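Local coordinates for probable conserved lipoprotein LpqI (Mycobacterium tuberculosis H37Rv, PDB 6GFV) that cleaves the terminal beta-1,4-linked N-acetylglucosamine from peptidoglycan fragments, a step in mycobacterial cell-wall recycling, at residues Q110-L115 and G164-G169; A10-L15 and R328-V333. All coordinates share one frame; numbering follows the deposited sequence.

Contact 1 (Q110-L115 and G164-G169); sequences QQVRDL and GAYAQG
Two neighbouring outer helices of a TIM-barrel-type fold, 109-126 and 156-172, meet where Val112 and Arg113 face Ala165, Tyr166, Gln168 and Gly169. The short axes run roughly parallel, crossing at -33° and approaching to 7.5 Å. Such closeness depends on small residues: Gly169 CA lies 3.7 Å from Arg113 O, and the CB of Ala165 faces the backbone, 4.3 Å from the CB of Arg113. On the inner flank, Val112 CG1 reaches the edge of the Tyr166 ring near its plane, 4.0 Å from CD2. Helix 156-172 comes after strand 130-131 of the glycoside hydrolase family 3 barrel; helix 109-126 comes after that strand's parallel neighbour 76-83, with strand 86-87 and helix 100-106 between. At the outer flank Arg113 is extended and runs alongside Gln168, whose chain folds at chi2 (49°), which swings the amide round. Gln168 CG lies over one guanidinium face, offset toward its rim and 3.5 Å from Arg113 CZ, while the guanidinium and amide planes stand 67° apart. Asp172 ties the two together, OD2 forming a salt bridge with Arg113 NE and OD1 accepting a hydrogen bond from Gln168 NE2; Gln168 OE1 is hydrogen-bonded to Arg171 NH1.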
loop_
_atom_site.group_PDB
_atom_site.type_symbol
_atom_site.label_atom_id
_atom_site.label_comp_id
_atom_site.label_asym_id
_atom_site.label_seq_id
_atom_site.Cartn_x
_atom_site.Cartn_y
_atom_site.Cartn_z
ATOM N N GLN A 110 3.155 -20.512 13.644
ATOM C CA GLN A 110 2.502 -19.910 14.788
ATOM C C GLN A 110 3.409 -18.905 15.505
ATOM O O GLN A 110 2.940 -17.866 15.932
ATOM C CB GLN A 110 2.046 -20.996 15.753
ATOM C CG GLN A 110 1.331 -20.468 16.963
ATOM C CD GLN A 110 0.938 -21.564 17.925
ATOM O OE1 GLN A 110 1.783 -22.148 18.601
ATOM N NE2 GLN A 110 -0.348 -21.869 17.975
ATOM N N GLN A 111 4.699 -19.213 15.634
ATOM C CA GLN A 111 5.662 -18.275 16.221
ATOM C C GLN A 111 5.787 -17.016 15.373
ATOM O O GLN A 111 6.034 -15.929 15.882
ATOM C CB GLN A 111 7.043 -18.914 16.374
ATOM C CG GLN A 111 7.207 -19.901 17.534
ATOM C CD GLN A 111 8.600 -20.517 17.572
ATOM O OE1 GLN A 111 9.134 -20.921 16.544
ATOM N NE2 GLN A 111 9.201 -20.567 18.762
ATOM N N VAL A 112 5.602 -17.161 14.069
ATOM C CA VAL A 112 5.663 -16.006 13.202
ATOM C C VAL A 112 4.419 -15.149 13.399
ATOM O O VAL A 112 4.505 -13.927 13.402
ATOM C CB VAL A 112 5.836 -16.418 11.726
ATOM C CG1 VAL A 112 5.592 -15.238 10.812
ATOM C CG2 VAL A 112 7.249 -16.997 11.515
ATOM N N ARG A 113 3.271 -15.796 13.580
ATOM C CA ARG A 113 2.041 -15.084 13.923
ATOM C C ARG A 113 2.203 -14.335 15.257
ATOM O O ARG A 113 1.768 -13.205 15.380
ATOM C CB ARG A 113 0.851 -16.049 13.990
ATOM C CG ARG A 113 -0.489 -15.348 14.169
ATOM C CD ARG A 113 -1.639 -16.318 14.351
ATOM N NE ARG A 113 -2.880 -15.595 14.598
ATOM C CZ ARG A 113 -4.089 -16.140 14.550
ATOM N NH1 ARG A 113 -4.225 -17.423 14.245
ATOM N NH2 ARG A 113 -5.164 -15.401 14.788
ATOM N N ASP A 114 2.818 -14.989 16.243
ATOM C CA ASP A 114 3.159 -14.361 17.530
ATOM C C ASP A 114 3.950 -13.071 17.344
ATOM O O ASP A 114 3.602 -12.039 17.906
ATOM C CB ASP A 114 3.977 -15.302 18.414
ATOM C CG ASP A 114 3.203 -16.528 18.881
ATOM O OD1 ASP A 114 1.964 -16.540 18.829
ATOM O OD2 ASP A 114 3.862 -17.486 19.316
ATOM N N LEU A 115 5.016 -13.138 16.557
ATOM C CA LEU A 115 5.911 -12.000 16.409
ATOM C C LEU A 115 5.215 -10.862 15.690
ATOM O O LEU A 115 5.352 -9.708 16.087
ATOM C CB LEU A 115 7.202 -12.389 15.671
ATOM C CG LEU A 115 8.230 -11.273 15.377
ATOM C CD1 LEU A 115 8.787 -10.670 16.651
ATOM C CD2 LEU A 115 9.367 -11.780 14.528
ATOM N N GLY A 164 0.949 -15.623 5.205
ATOM C CA GLY A 164 -0.398 -15.713 5.742
ATOM C C GLY A 164 -0.408 -15.524 7.252
ATOM O O GLY A 164 -1.206 -14.755 7.776
ATOM N N ALA A 165 0.493 -16.218 7.945
ATOM C CA ALA A 165 0.657 -16.049 9.386
ATOM C C ALA A 165 1.021 -14.612 9.753
ATOM O O ALA A 165 0.509 -14.110 10.725
ATOM C CB ALA A 165 1.710 -17.006 9.936
ATOM N N TYR A 166 1.898 -13.963 8.988
ATOM C CA TYR A 166 2.321 -12.595 9.311
ATOM C C TYR A 166 1.163 -11.615 9.193
ATOM O O TYR A 166 0.945 -10.779 10.078
ATOM C CB TYR A 166 3.480 -12.126 8.424
ATOM C CG TYR A 166 4.331 -11.052 9.089
ATOM C CD1 TYR A 166 3.962 -9.713 9.042
ATOM C CD2 TYR A 166 5.495 -11.385 9.785
ATOM C CE1 TYR A 166 4.730 -8.732 9.658
ATOM C CE2 TYR A 166 6.266 -10.414 10.408
ATOM C CZ TYR A 166 5.877 -9.090 10.342
ATOM O OH TYR A 166 6.623 -8.123 10.950
ATOM N N ALA A 167 0.436 -11.703 8.085
ATOM C CA ALA A 167 -0.747 -10.877 7.882
ATOM C C ALA A 167 -1.776 -11.046 9.009
ATOM O O ALA A 167 -2.358 -10.071 9.468
ATOM C CB ALA A 167 -1.392 -11.196 6.528
ATOM N N GLN A 168 -1.994 -12.278 9.451
ATOM C CA GLN A 168 -2.987 -12.548 10.490
ATOM C C GLN A 168 -2.539 -11.927 11.806
ATOM O O GLN A 168 -3.363 -11.414 12.561
ATOM C CB GLN A 168 -3.231 -14.058 10.655
ATOM C CG GLN A 168 -4.397 -14.434 11.565
ATOM C CD GLN A 168 -5.674 -13.677 11.240
ATOM O OE1 GLN A 168 -6.148 -13.686 10.107
ATOM N NE2 GLN A 168 -6.229 -13.006 12.232
ATOM N N GLY A 169 -1.228 -11.971 12.065
ATOM C CA GLY A 169 -0.655 -11.364 13.261
ATOM C C GLY A 169 -0.954 -9.873 13.336
ATOM O O GLY A 169 -1.447 -9.375 14.340
#

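Contact 2 (A10-L15 and R328-V333); sequences AGIPAL and RSVVRV
Pro13 presents its ring to two adjacent valines of helix 323-337, its CG lying 3.9 Å from Val331 CG2 and 4.1 Å from Val330 CG1. The proline is thus a knob set against a shallow hollow whose walls are one methyl from each valine. It meets the two differently: it lies antiparallel alongside Val330 but stands nearly perpendicular to Val331. Ile12 adds a second bump, its CG2 touching the same Val330 methyl at 4.1 Å. A chi1 of -70° sets Ile12 CG2 opposite the backbone N, which directs that methyl at the helix, whereas the longer CG1 branch leads away. Val330 CG1 therefore fits between the isoleucine methyl and the proline ring. Both Val331 methyls, CG1 and CG2, rest on the backbone of Ala10, each 4.0 Å from its CA; the methyl of Ala10 itself points away from the helix. The contact is wholly apolar and only partly buried. Pro13 also touches Asp327 and Ile12 touches Ala334, so the loop follows the helix beyond these two valines. On another side of the helix, Arg332 forms salt bridges with Asp262 and Asp295. Here the N-terminal segment ahead of helix 18-23 packs on the C-terminal helix, bringing the two ends of the chain, also joined by the disulfide Cys6-Cys343, together at the closure of a TIM-barrel-type fold.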
loop_
_atom_site.group_PDB
_atom_site.type_symbol
_atom_site.label_atom_id
_atom_site.label_comp_id
_atom_site.label_asym_id
_atom_site.label_seq_id
_atom_site.Cartn_x
_atom_site.Cartn_y
_atom_site.Cartn_z
ATOM N N ALA A 10 -20.576 3.920 2.108
ATOM C CA ALA A 10 -21.201 4.118 0.809
ATOM C C ALA A 10 -21.743 5.539 0.632
ATOM O O ALA A 10 -21.923 6.004 -0.488
ATOM C CB ALA A 10 -22.315 3.103 0.607
ATOM N N GLY A 11 -21.994 6.226 1.736
ATOM C CA GLY A 11 -22.572 7.549 1.679
ATOM C C GLY A 11 -21.566 8.659 1.825
ATOM O O GLY A 11 -21.863 9.811 1.566
ATOM N N ILE A 12 -20.357 8.303 2.233
ATOM C CA ILE A 12 -19.313 9.291 2.459
ATOM C C ILE A 12 -19.084 10.254 1.279
ATOM O O ILE A 12 -18.873 11.439 1.514
ATOM C CB ILE A 12 -17.993 8.600 2.833
ATOM C CG1 ILE A 12 -18.106 7.991 4.226
ATOM C CG2 ILE A 12 -16.834 9.577 2.810
ATOM C CD1 ILE A 12 -18.157 9.023 5.328
ATOM N N PRO A 13 -19.143 9.767 0.016
ATOM C CA PRO A 13 -18.989 10.711 -1.101
ATOM C C PRO A 13 -19.955 11.892 -1.118
ATOM O O PRO A 13 -19.538 12.965 -1.546
ATOM C CB PRO A 13 -19.220 9.833 -2.322
ATOM C CG PRO A 13 -18.713 8.509 -1.907
ATOM C CD PRO A 13 -19.063 8.371 -0.458
ATOM N N ALA A 14 -21.198 11.706 -0.674
ATOM C CA ALA A 14 -22.177 12.793 -0.672
ATOM C C ALA A 14 -21.737 13.964 0.201
ATOM O O ALA A 14 -22.185 15.083 0.001
ATOM C CB ALA A 14 -23.541 12.290 -0.212
ATOM N N LEU A 15 -20.855 13.699 1.163
ATOM C CA LEU A 15 -20.383 14.718 2.091
ATOM C C LEU A 15 -19.280 15.611 1.549
ATOM O O LEU A 15 -19.018 16.663 2.111
ATOM C CB LEU A 15 -19.862 14.064 3.367
ATOM C CG LEU A 15 -20.758 13.045 4.041
ATOM C CD1 LEU A 15 -20.020 12.518 5.247
ATOM C CD2 LEU A 15 -22.081 13.681 4.439
ATOM N N ARG A 328 -16.135 5.329 -6.181
ATOM C CA ARG A 328 -15.958 3.926 -5.831
ATOM C C ARG A 328 -14.726 3.715 -4.944
ATOM O O ARG A 328 -14.755 2.937 -4.009
ATOM C CB ARG A 328 -15.839 3.071 -7.096
ATOM C CG ARG A 328 -16.223 1.621 -6.908
ATOM C CD ARG A 328 -16.242 0.844 -8.239
ATOM N NE ARG A 328 -17.076 1.461 -9.272
ATOM C CZ ARG A 328 -16.613 1.943 -10.426
ATOM N NH1 ARG A 328 -15.321 1.875 -10.716
ATOM N NH2 ARG A 328 -17.444 2.487 -11.299
ATOM N N SER A 329 -13.647 4.409 -5.269
ATOM C CA SER A 329 -12.436 4.346 -4.470
ATOM C C SER A 329 -12.598 5.051 -3.122
ATOM O O SER A 329 -12.060 4.587 -2.126
ATOM C CB SER A 329 -11.263 4.940 -5.238
ATOM O OG SER A 329 -10.840 4.061 -6.257
ATOM N N VAL A 330 -13.330 6.161 -3.084
ATOM C CA VAL A 330 -13.582 6.831 -1.809
ATOM C C VAL A 330 -14.345 5.925 -0.841
ATOM O O VAL A 330 -14.092 5.942 0.363
ATOM C CB VAL A 330 -14.361 8.166 -1.978
ATOM C CG1 VAL A 330 -14.833 8.690 -0.622
ATOM C CG2 VAL A 330 -13.490 9.210 -2.668
ATOM N N VAL A 331 -15.246 5.106 -1.370
ATOM C CA VAL A 331 -16.008 4.176 -0.537
ATOM C C VAL A 331 -15.105 3.080 0.011
ATOM O O VAL A 331 -15.229 2.682 1.162
ATOM C CB VAL A 331 -17.195 3.544 -1.322
ATOM C CG1 VAL A 331 -17.866 2.444 -0.508
ATOM C CG2 VAL A 331 -18.202 4.619 -1.714
ATOM N N ARG A 332 -14.177 2.616 -0.812
ATOM C CA ARG A 332 -13.231 1.598 -0.384
ATOM C C ARG A 332 -12.319 2.116 0.722
ATOM O O ARG A 332 -11.988 1.393 1.654
ATOM C CB ARG A 332 -12.396 1.108 -1.571
ATOM C CG ARG A 332 -13.143 0.189 -2.491
ATOM C CD ARG A 332 -12.199 -0.600 -3.358
ATOM N NE ARG A 332 -12.915 -1.321 -4.404
ATOM C CZ ARG A 332 -13.038 -0.887 -5.652
ATOM N NH1 ARG A 332 -12.480 0.250 -6.014
ATOM N NH2 ARG A 332 -13.698 -1.605 -6.546
ATOM N N VAL A 333 -11.925 3.380 0.635
ATOM C CA VAL A 333 -11.000 3.880 1.631
ATOM C C VAL A 333 -11.754 4.169 2.940
ATOM O O VAL A 333 -11.227 3.918 4.017
ATOM C CB VAL A 333 -10.204 5.111 1.115
ATOM C CG1 VAL A 333 -9.479 4.753 -0.172
ATOM C CG2 VAL A 333 -11.081 6.289 0.887
#

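In the fold
The centres of both contacts lie about 19 Å from the centre of the chain, but they are separate, with centres 32 Å apart and nearest atoms about 17 Å apart. They share no helix or strand. Contact 1 is the more buried, joining two regular helical segments 49 residues apart in sequence; contact 2 sets an irregular N-terminal loop on the last helix, more than 300 residues away, and includes an exposed residue. Their chemistry follows: contact 1 has close backbone packing and an apolar flank, with a charged and amide edge, whereas contact 2 relies on small aliphatic surfaces alone. Along the chain, 110-115 with 164-169 is nested inside the loop closed by 10-15 with 328-333.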